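Local coordinates for protein homoserine dehydrogenase (Staphylococcus aureus M1064, PDB 4PG7) that catalyses the NAD(P)-dependent interconversion of aspartate semialdehyde and homoserine, a step of the aspartic acid pathway, at residues 379-384 / 435-440; 393-398 / 428-433; 256-261 / 406-411. One frame throughout, in Å; residues are numbered along the deposited sequence. Where two conformers were deposited one is given.

Overall arrangement
From the N terminus, the chain passes the nucleotide-binding domain before reaching helix 253-262, which supplies the first half of contact 3. Much later it enters the C-terminal ACT domain, running strand 375-382, helix 388-398, strand 404-411, strand 414-422, helix 427-432 and strand 436-444. Contact 3 closes its long loop when strand 404-411 returns to helix 253-262. Helix 427-432 then closes contact 2 back on helix 388-398, and strand 436-444 closes contact 1 on strand 375-382. Contact 2 therefore falls wholly within the span of contact 1, whereas contact 3 crosses both. Contacts 1 and 2 assemble the ACT domain itself; contact 3 fastens it to a helix from the preceding part of the chain.

Contact 1: residues 379-384 / 435-440; sequences VVVNHV and YEVDKV. With LYS (lysine), chain K.
Asp438 and Val380 meet where two antiparallel strands, 379-382 and 436-440, pair around a classic beta bulge. Asp438 and Lys439 both face Val380, whose backbone gives one bond to Lys439 and receives one from Asp438: Val380 N donates to Lys439 O at 2.9 Å, and Asp438 N donates to Val380 O at 2.7 Å. Beyond the bulge, Asn382 N reaches Glu436 O at 3.0 Å, and a water links Asn382 O to Glu436 N.

The side chain of Asp438 repays following outward. Its CB lies beside Val380 CG1 at 3.9 Å and is approached from across by Asn382 OD1 at 3.2 Å, while ND2 of that amide is held by Ser414. Asp438 CG stands anti to the backbone N (chi1 178°), carrying the carboxylate past the Asn382 amide toward the bound lysine; amide and carboxylate planes are 46° apart. At the tip, Asp438 OD1 comes within 2.6 Å of O of the bound lysine; carboxyl oxygens this close suggest that one acid group probably holds a proton. Lys439, the other bulge residue, lays its aliphatic chain along the ligand while NZ forms a salt bridge with Asp255. The bulge thus turns two consecutive side chains toward one small-molecule site.

The other face of the sheet is apolar. Val379 CG2 and Val440 CG2 lie side by side at 4.1 Å. Just past the strand ends, Val384 CG1 meets the edge of the Tyr435 ring at CE1, 4.0 Å away. Val437, on the apolar face, rests against Ile430 and Thr431 of helix 427-432. Strand 414-422 flanks strand 375-382 on its far side, bonding Val379 to Ala417 and Val381 to Tyr415, and Tyr410 of strand 404-411 packs against Val380 and Lys439.

Contact 2: residues 393-398 / 428-433; sequences NELKAI and ELITKH
Ile398 lays its CG2 methyl squarely over the His433 ring, 3.7 Å from the centroid and only 7° off the ring normal, a textbook CH-pi contact. Each side chain reaches toward the other's helix, and the two overlap along their lengths. Ile398 CG1 sits between its own backbone N and carbonyl carbon (chi1 69°), which helps bring CD1 along the same imidazole to within 3.8 Å of His433 CD2. The same CD1 also touches Ile430 CG1, so a single isoleucine bridges the ring and the apolar interior.

Deeper in, Leu395 and Ile430 cross at an angle and touch through Leu395 CD2 and Ile430 CD1, 4.0 Å apart. Leu429 works differently: its CD2 methyl packs against the main chain, 3.5 Å from Ile398 O. The axes of the two short helical segments stay 11.2 Å apart, so side chains do most of the joining. Beneath them, Ile430 rests on Val379 and Val381 and Leu395 on Leu405 of strand 404-411, so both helices are seated on the sheet of the ACT domain.

At the outer end the carboxylate of Glu394 stands at 68° to the imidazole plane, its OE2 4.2 Å from His433 ND1. A water at the ring edge spans them, donating to Glu394 OE2 at 3.1 Å and lying 2.9 Å from His433 ND1. The other carboxylate oxygen, Glu394 OE1, lies against Tyr435 OH, probably as a hydrogen bond, though the modelled separation is doubtfully short. The chemistry is therefore graded, from aliphatic contact against the sheet to a hydrated acid-imidazole pair at the rim, where the nearby carboxylate would be expected to make protonation of His433 somewhat easier.

Contact 3: residues 256-261 / 406-411; sequences INVADQ and RVANYD
Val258 sets its two methyls against Ala408 and Tyr410, where segment 256-261 of helix 253-262 runs nearly antiparallel to segment 406-411 of an ACT-domain strand. The strand ends in a classic beta bulge, Tyr410 and Asp411 both facing Ser414. Its residues divide their allegiance: Val407 turns to helix 388-398, Ala408 to the helix described here, so this strand is covered by helices on both faces.

The apolar contacts belong to Val258. Its CG1, anti to the backbone N (chi1 173°), reaches Ala408 CB at 4.1 Å. The other branch, CG2, meets Tyr410 CD1 at 3.8 Å, the two side chains crossing at about a right angle, and also sits 3.7 Å from Asn409 O. Phe378 and Ala416 add to the hydrophobic surroundings of this valine.

A second kind of contact is polar against apolar. The flat amide of Gln261 lies by the methyl of Ala408, with Gln261 CD 4.1 Å from Ala408 CB.

Direct hydrogen bonds between the segments are absent, and the polar links run through neighbours. Tyr410 OH bonds to OD1 of Asp255, which lies on helix 253-262 one residue ahead of segment 256-261. Asp255 also pairs with Lys439 of the lysine pocket, so the aspartate connects this interface with the bound lysine, about 6 Å from the Tyr410 side chain. Arg406 NH1 bonds to Leu262 O at the end of the same helix.

A water makes a further link. It accepts from Asn409 N at 3.0 Å and donates to Gln261 OE1 at 3.1 Å, with a weak bond of 3.4 Å to Asn409 OD1.

Contact 1: residues 379-384 / 435-440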
loop_
_atom_site.group_PDB
_atom_site.type_symbol
_atom_site.label_atom_id
_atom_site.label_comp_id
_atom_site.label_asym_id
_atom_site.label_seq_id
_atom_site.Cartn_x
_atom_site.Cartn_y
_atom_site.Cartn_z
ATOM N N VAL A 379 -4.689 29.965 -8.468
ATOM C CA VAL A 379 -4.950 31.292 -7.938
ATOM C C VAL A 379 -6.274 31.794 -8.508
ATOM O O VAL A 379 -6.442 31.820 -9.720
ATOM C CB VAL A 379 -3.848 32.287 -8.354
ATOM C CG1 VAL A 379 -4.136 33.652 -7.738
ATOM C CG2 VAL A 379 -2.474 31.800 -7.921
ATOM N N VAL A 380 -7.194 32.201 -7.637
ATOM C CA VAL A 380 -8.486 32.764 -8.044
ATOM C C VAL A 380 -8.520 34.255 -7.741
ATOM O O VAL A 380 -8.245 34.659 -6.601
ATOM C CB VAL A 380 -9.630 32.112 -7.272
ATOM C CG1 VAL A 380 -10.967 32.666 -7.740
ATOM C CG2 VAL A 380 -9.594 30.606 -7.461
ATOM N N VAL A 381 -8.798 35.050 -8.764
ATOM C CA VAL A 381 -8.863 36.502 -8.648
ATOM C C VAL A 381 -10.277 36.965 -9.006
ATOM O O VAL A 381 -10.863 36.477 -9.984
ATOM C CB VAL A 381 -7.832 37.230 -9.543
ATOM C CG1 VAL A 381 -6.421 36.825 -9.146
ATOM C CG2 VAL A 381 -8.062 36.911 -11.009
ATOM N N ASN A 382 -10.802 37.906 -8.227
ATOM C CA ASN A 382 -12.125 38.482 -8.479
ATOM C C ASN A 382 -12.060 39.971 -8.838
ATOM O O ASN A 382 -11.018 40.602 -8.707
ATOM C CB ASN A 382 -13.045 38.383 -7.257
ATOM C CG ASN A 382 -12.996 37.053 -6.547
ATOM O OD1 ASN A 382 -12.836 36.987 -5.323
ATOM N ND2 ASN A 382 -13.218 35.997 -7.284
ATOM N N HIS A 383 -13.199 40.516 -9.266
ATOM C CA HIS A 383 -13.342 41.944 -9.626
ATOM C C HIS A 383 -12.348 42.343 -10.698
ATOM O O HIS A 383 -11.817 43.438 -10.669
ATOM C CB HIS A 383 -13.196 42.827 -8.372
ATOM C CG HIS A 383 -13.967 42.314 -7.199
ATOM N ND1 HIS A 383 -15.342 42.368 -7.141
ATOM C CD2 HIS A 383 -13.569 41.705 -6.058
ATOM C CE1 HIS A 383 -15.758 41.819 -6.015
ATOM N NE2 HIS A 383 -14.704 41.407 -5.340
ATOM N N VAL A 384 -12.071 41.434 -11.633
ATOM C CA VAL A 384 -11.111 41.713 -12.673
ATOM C C VAL A 384 -11.847 42.331 -13.853
ATOM O O VAL A 384 -12.771 41.732 -14.390
ATOM C CB VAL A 384 -10.391 40.442 -13.153
ATOM C CG1 VAL A 384 -9.327 40.808 -14.185
ATOM C CG2 VAL A 384 -9.781 39.701 -11.963
ATOM N N TYR A 435 -4.769 43.130 -7.986
ATOM C CA TYR A 435 -5.803 42.126 -8.065
ATOM C C TYR A 435 -6.259 41.668 -6.705
ATOM O O TYR A 435 -5.458 41.546 -5.774
ATOM C CB TYR A 435 -5.331 40.897 -8.801
ATOM C CG TYR A 435 -5.024 41.117 -10.222
ATOM C CD1 TYR A 435 -6.010 40.951 -11.182
ATOM C CD2 TYR A 435 -3.745 41.458 -10.621
ATOM C CE1 TYR A 435 -5.730 41.120 -12.518
ATOM C CE2 TYR A 435 -3.447 41.633 -11.956
ATOM C CZ TYR A 435 -4.440 41.466 -12.906
ATOM O OH TYR A 435 -4.159 41.634 -14.245
ATOM N N GLU A 436 -7.566 41.467 -6.587
ATOM C CA GLU A 436 -8.143 40.854 -5.424
ATOM C C GLU A 436 -7.990 39.361 -5.569
ATOM O O GLU A 436 -8.604 38.768 -6.450
ATOM C CB GLU A 436 -9.634 41.183 -5.350
ATOM C CG GLU A 436 -10.302 40.623 -4.101
ATOM C CD GLU A 436 -9.729 41.172 -2.811
ATOM O OE1 GLU A 436 -9.082 42.235 -2.808
ATOM O OE2 GLU A 436 -9.950 40.533 -1.787
ATOM N N VAL A 437 -7.183 38.763 -4.711
ATOM C CA VAL A 437 -6.979 37.341 -4.736
ATOM C C VAL A 437 -7.973 36.705 -3.777
ATOM O O VAL A 437 -7.919 36.951 -2.591
ATOM C CB VAL A 437 -5.531 36.971 -4.300
ATOM C CG1 VAL A 437 -5.368 35.462 -4.208
ATOM C CG2 VAL A 437 -4.523 37.553 -5.285
ATOM N N ASP A 438 -8.875 35.885 -4.290
ATOM C CA ASP A 438 -9.862 35.225 -3.446
ATOM C C ASP A 438 -9.152 34.166 -2.631
ATOM O O ASP A 438 -9.233 34.149 -1.415
ATOM C CB ASP A 438 -10.940 34.574 -4.305
ATOM C CG ASP A 438 -11.984 33.807 -3.474
ATOM O OD1 ASP A 438 -12.207 34.132 -2.298
ATOM O OD2 ASP A 438 -12.598 32.885 -4.016
ATOM N N LYS A 439 -8.409 33.298 -3.313
ATOM C CA LYS A 439 -7.655 32.295 -2.626
ATOM C C LYS A 439 -6.656 31.618 -3.543
ATOM O O LYS A 439 -6.706 31.769 -4.764
ATOM C CB LYS A 439 -8.599 31.248 -2.080
ATOM C CG LYS A 439 -9.378 30.522 -3.144
ATOM C CD LYS A 439 -10.615 29.907 -2.514
ATOM C CE LYS A 439 -11.502 29.244 -3.545
ATOM N NZ LYS A 439 -12.759 28.793 -2.875
ATOM N N VAL A 440 -5.786 30.851 -2.915
ATOM C CA VAL A 440 -4.733 30.128 -3.596
ATOM C C VAL A 440 -4.734 28.735 -3.019
ATOM O O VAL A 440 -4.695 28.557 -1.797
ATOM C CB VAL A 440 -3.350 30.795 -3.376
ATOM C CG1 VAL A 440 -2.236 29.984 -4.021
ATOM C CG2 VAL A 440 -3.334 32.208 -3.934
HETATM N N LYS K . -16.523 31.014 -1.272
HETATM C CA LYS K . -15.415 31.364 -0.321
HETATM C C LYS K . -14.616 32.582 -0.772
HETATM O O LYS K . -13.423 32.717 -0.442
HETATM C CB LYS K . -14.471 30.173 -0.144
HETATM C CG LYS K . -13.539 30.297 1.043
HETATM C CD LYS K . -12.086 30.053 0.671
HETATM C CE LYS K . -11.202 30.333 1.866
HETATM N NZ LYS K . -9.755 30.131 1.589
HETATM O OXT LYS K . -15.163 33.460 -1.458
HETATM O O HOH W 1 -9.194 42.547 -8.631
#

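Contact 2: residues 393-398 / 428-433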
loop_
_atom_site.group_PDB
_atom_site.type_symbol
_atom_site.label_atom_id
_atom_site.label_comp_id
_atom_site.label_asym_id
_atom_site.label_seq_id
_atom_site.Cartn_x
_atom_site.Cartn_y
_atom_site.Cartn_z
ATOM N N ASN A 393 -1.861 37.925 -20.107
ATOM C CA ASN A 393 -0.716 38.735 -20.486
ATOM C C ASN A 393 -0.110 39.458 -19.307
ATOM O O ASN A 393 1.114 39.470 -19.168
ATOM C CB ASN A 393 -1.096 39.783 -21.543
ATOM C CG ASN A 393 -1.414 39.166 -22.889
ATOM O OD1 ASN A 393 -0.950 38.061 -23.225
ATOM N ND2 ASN A 393 -2.201 39.879 -23.681
ATOM N N GLU A 394 -0.945 40.079 -18.467
ATOM C CA GLU A 394 -0.404 40.732 -17.281
ATOM C C GLU A 394 0.332 39.739 -16.381
ATOM O O GLU A 394 1.408 40.061 -15.868
ATOM C CB GLU A 394 -1.430 41.515 -16.453
ATOM C CG GLU A 394 -0.722 42.195 -15.280
ATOM C CD GLU A 394 -1.450 43.399 -14.717
ATOM O OE1 GLU A 394 -2.711 43.398 -14.752
ATOM O OE2 GLU A 394 -0.757 44.327 -14.213
ATOM N N LEU A 395 -0.250 38.556 -16.160
ATOM C CA LEU A 395 0.414 37.558 -15.326
ATOM C C LEU A 395 1.751 37.166 -15.896
ATOM O O LEU A 395 2.715 37.009 -15.155
ATOM C CB LEU A 395 -0.400 36.277 -15.162
ATOM C CG LEU A 395 -1.581 36.270 -14.186
ATOM C CD1 LEU A 395 -2.233 34.895 -14.158
ATOM C CD2 LEU A 395 -1.109 36.691 -12.791
ATOM N N LYS A 396 1.801 36.957 -17.203
ATOM C CA LYS A 396 3.068 36.631 -17.875
ATOM C C LYS A 396 4.123 37.705 -17.648
ATOM O O LYS A 396 5.279 37.391 -17.402
ATOM C CB LYS A 396 2.861 36.422 -19.373
ATOM C CG LYS A 396 2.299 35.053 -19.697
ATOM C CD LYS A 396 1.436 35.036 -20.958
ATOM C CE LYS A 396 2.183 35.323 -22.248
ATOM N NZ LYS A 396 1.401 34.754 -23.390
ATOM N N ALA A 397 3.706 38.959 -17.648
ATOM C CA ALA A 397 4.629 40.059 -17.418
ATOM C C ALA A 397 5.072 40.142 -15.971
ATOM O O ALA A 397 6.218 40.483 -15.689
ATOM C CB ALA A 397 3.989 41.374 -17.828
ATOM N N ILE A 398 4.185 39.831 -15.035
ATOM C CA ILE A 398 4.513 40.114 -13.633
ATOM C C ILE A 398 5.155 38.909 -12.912
ATOM O O ILE A 398 5.939 39.097 -11.985
ATOM C CB ILE A 398 3.318 40.678 -12.823
ATOM C CG1 ILE A 398 2.241 39.631 -12.610
ATOM C CG2 ILE A 398 2.724 41.907 -13.497
ATOM C CD1 ILE A 398 1.335 39.978 -11.453
ATOM N N GLU A 428 1.098 37.524 -2.911
ATOM C CA GLU A 428 1.438 38.901 -2.526
ATOM C C GLU A 428 1.749 39.735 -3.739
ATOM O O GLU A 428 1.335 40.876 -3.852
ATOM C CB GLU A 428 2.659 38.907 -1.609
ATOM C CG GLU A 428 2.369 38.379 -0.206
ATOM C CD GLU A 428 3.404 38.825 0.814
ATOM O OE1 GLU A 428 3.242 38.435 1.994
ATOM O OE2 GLU A 428 4.375 39.553 0.456
ATOM N N LEU A 429 2.493 39.137 -4.650
ATOM C CA LEU A 429 2.859 39.788 -5.864
ATOM C C LEU A 429 1.619 40.208 -6.685
ATOM O O LEU A 429 1.507 41.346 -7.149
ATOM C CB LEU A 429 3.754 38.839 -6.666
ATOM C CG LEU A 429 4.077 39.276 -8.076
ATOM C CD1 LEU A 429 4.955 40.520 -8.050
ATOM C CD2 LEU A 429 4.791 38.134 -8.786
ATOM N N ILE A 430 0.702 39.274 -6.855
ATOM C CA ILE A 430 -0.527 39.533 -7.614
ATOM C C ILE A 430 -1.355 40.620 -6.910
ATOM O O ILE A 430 -1.922 41.491 -7.569
ATOM C CB ILE A 430 -1.298 38.227 -7.845
ATOM C CG1 ILE A 430 -0.511 37.366 -8.840
ATOM C CG2 ILE A 430 -2.694 38.477 -8.405
ATOM C CD1 ILE A 430 -0.926 35.917 -8.906
ATOM N N THR A 431 -1.374 40.568 -5.583
ATOM C CA THR A 431 -2.058 41.565 -4.748
ATOM C C THR A 431 -1.468 42.960 -4.909
ATOM O O THR A 431 -2.214 43.917 -5.112
ATOM C CB THR A 431 -2.049 41.123 -3.266
ATOM O OG1 THR A 431 -2.798 39.912 -3.143
ATOM C CG2 THR A 431 -2.660 42.178 -2.356
ATOM N N LYS A 432 -0.136 43.084 -4.907
ATOM C CA LYS A 432 0.474 44.398 -5.089
ATOM C C LYS A 432 0.289 44.964 -6.499
ATOM O O LYS A 432 0.417 46.174 -6.698
ATOM C CB LYS A 432 1.945 44.418 -4.618
ATOM C CG LYS A 432 2.915 43.714 -5.540
ATOM C CD LYS A 432 4.316 44.344 -5.607
ATOM C CE LYS A 432 5.428 43.333 -5.352
ATOM N NZ LYS A 432 6.767 43.870 -5.746
ATOM N N HIS A 433 0.003 44.103 -7.475
ATOM C CA HIS A 433 -0.387 44.545 -8.822
ATOM C C HIS A 433 -1.888 44.831 -8.989
ATOM O O HIS A 433 -2.383 44.957 -10.102
ATOM C CB HIS A 433 0.096 43.542 -9.875
ATOM C CG HIS A 433 1.534 43.734 -10.225
ATOM N ND1 HIS A 433 1.953 44.724 -11.074
ATOM C CD2 HIS A 433 2.653 43.153 -9.746
ATOM C CE1 HIS A 433 3.270 44.714 -11.150
ATOM N NE2 HIS A 433 3.719 43.764 -10.357
HETATM O O HOH W 2 0.014 46.535 -12.241
HETATM O O HOH W 3 -2.958 45.600 -12.699
#

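Contact 3: residues 256-261 / 406-411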
loop_
_atom_site.group_PDB
_atom_site.type_symbol
_atom_site.label_atom_id
_atom_site.label_comp_id
_atom_site.label_asym_id
_atom_site.label_seq_id
_atom_site.Cartn_x
_atom_site.Cartn_y
_atom_site.Cartn_z
ATOM N N ILE A 256 -14.292 23.251 -7.996
ATOM C CA ILE A 256 -14.249 21.914 -8.516
ATOM C C ILE A 256 -14.388 21.860 -10.034
ATOM O O ILE A 256 -13.637 21.146 -10.706
ATOM C CB ILE A 256 -15.321 21.043 -7.834
ATOM C CG1 ILE A 256 -14.833 20.705 -6.435
ATOM C CG2 ILE A 256 -15.578 19.775 -8.633
ATOM C CD1 ILE A 256 -15.874 20.110 -5.547
ATOM N N ASN A 257 -15.343 22.603 -10.581
ATOM C CA ASN A 257 -15.583 22.582 -12.033
ATOM C C ASN A 257 -14.505 23.310 -12.851
ATOM O O ASN A 257 -14.140 22.870 -13.952
ATOM C CB ASN A 257 -16.988 23.098 -12.345
ATOM C CG ASN A 257 -18.069 22.137 -11.859
ATOM O OD1 ASN A 257 -17.805 20.964 -11.654
ATOM N ND2 ASN A 257 -19.271 22.631 -11.660
ATOM N N VAL A 258 -13.968 24.390 -12.297
ATOM C CA VAL A 258 -12.860 25.066 -12.937
ATOM C C VAL A 258 -11.598 24.168 -12.884
ATOM O O VAL A 258 -10.903 23.977 -13.882
ATOM C CB VAL A 258 -12.592 26.420 -12.263
ATOM C CG1 VAL A 258 -11.327 27.059 -12.804
ATOM C CG2 VAL A 258 -13.763 27.364 -12.481
ATOM N N ALA A 259 -11.338 23.563 -11.731
ATOM C CA ALA A 259 -10.239 22.597 -11.622
ATOM C C ALA A 259 -10.412 21.500 -12.655
ATOM O O ALA A 259 -9.456 21.085 -13.338
ATOM C CB ALA A 259 -10.195 21.993 -10.229
ATOM N N ASP A 260 -11.640 21.015 -12.757
ATOM C CA ASP A 260 -11.959 19.940 -13.669
ATOM C C ASP A 260 -11.589 20.290 -15.105
ATOM O O ASP A 260 -10.946 19.476 -15.818
ATOM C CB ASP A 260 -13.442 19.614 -13.615
ATOM C CG ASP A 260 -13.802 18.539 -14.623
ATOM O OD1 ASP A 260 -13.283 17.415 -14.521
ATOM O OD2 ASP A 260 -14.506 18.853 -15.573
ATOM N N GLN A 261 -12.032 21.464 -15.556
ATOM C CA GLN A 261 -11.744 21.912 -16.932
ATOM C C GLN A 261 -10.230 22.067 -17.175
ATOM O O GLN A 261 -9.778 21.843 -18.263
ATOM C CB GLN A 261 -12.501 23.190 -17.305
ATOM C CG GLN A 261 -11.730 24.510 -17.200
ATOM C CD GLN A 261 -12.492 25.731 -17.742
ATOM O OE1 GLN A 261 -12.206 26.196 -18.838
ATOM N NE2 GLN A 261 -13.440 26.271 -16.951
ATOM N N ARG A 406 -1.678 28.556 -17.231
ATOM C CA ARG A 406 -2.953 28.452 -17.916
ATOM C C ARG A 406 -4.000 29.207 -17.113
ATOM O O ARG A 406 -3.966 29.190 -15.878
ATOM C CB ARG A 406 -3.320 26.994 -18.074
ATOM C CG ARG A 406 -2.218 26.212 -18.784
ATOM C CD ARG A 406 -2.394 24.732 -18.565
ATOM N NE ARG A 406 -3.603 24.324 -19.238
ATOM C CZ ARG A 406 -4.499 23.496 -18.736
ATOM N NH1 ARG A 406 -4.341 22.982 -17.518
ATOM N NH2 ARG A 406 -5.563 23.228 -19.463
ATOM N N VAL A 407 -4.911 29.869 -17.815
ATOM C CA VAL A 407 -5.944 30.649 -17.187
ATOM C C VAL A 407 -7.311 30.121 -17.599
ATOM O O VAL A 407 -7.456 29.498 -18.648
ATOM C CB VAL A 407 -5.794 32.150 -17.521
ATOM C CG1 VAL A 407 -4.454 32.671 -17.024
ATOM C CG2 VAL A 407 -5.920 32.414 -19.008
ATOM N N ALA A 408 -8.308 30.358 -16.764
ATOM C CA ALA A 408 -9.664 29.921 -17.031
ATOM C C ALA A 408 -10.652 30.927 -16.453
ATOM O O ALA A 408 -10.345 31.609 -15.459
ATOM C CB ALA A 408 -9.921 28.580 -16.391
ATOM N N ASN A 409 -11.834 30.983 -17.070
ATOM C CA ASN A 409 -12.965 31.689 -16.522
ATOM C C ASN A 409 -13.407 30.991 -15.254
ATOM O O ASN A 409 -13.479 29.796 -15.207
ATOM C CB ASN A 409 -14.136 31.709 -17.508
ATOM C CG ASN A 409 -13.862 32.583 -18.711
ATOM O OD1 ASN A 409 -13.854 32.117 -19.840
ATOM N ND2 ASN A 409 -13.627 33.847 -18.470
ATOM N N TYR A 410 -13.696 31.754 -14.219
ATOM C CA TYR A 410 -14.109 31.184 -12.961
ATOM C C TYR A 410 -15.555 31.554 -12.700
ATOM O O TYR A 410 -16.356 30.697 -12.394
ATOM C CB TYR A 410 -13.201 31.714 -11.861
ATOM C CG TYR A 410 -13.435 31.184 -10.477
ATOM C CD1 TYR A 410 -12.736 30.068 -10.020
ATOM C CD2 TYR A 410 -14.298 31.824 -9.592
ATOM C CE1 TYR A 410 -12.904 29.591 -8.739
ATOM C CE2 TYR A 410 -14.475 31.356 -8.305
ATOM C CZ TYR A 410 -13.775 30.230 -7.889
ATOM O OH TYR A 410 -13.910 29.754 -6.604
ATOM N N ASP A 411 -15.850 32.847 -12.781
ATOM C CA ASP A 411 -17.188 33.388 -12.586
ATOM C C ASP A 411 -17.169 34.791 -13.210
ATOM O O ASP A 411 -16.177 35.177 -13.832
ATOM C CB ASP A 411 -17.521 33.434 -11.086
ATOM C CG ASP A 411 -19.006 33.556 -10.815
ATOM O OD1 ASP A 411 -19.780 33.806 -11.766
ATOM O OD2 ASP A 411 -19.408 33.426 -9.640
HETATM O O HOH W 4 -12.192 29.216 -19.427
#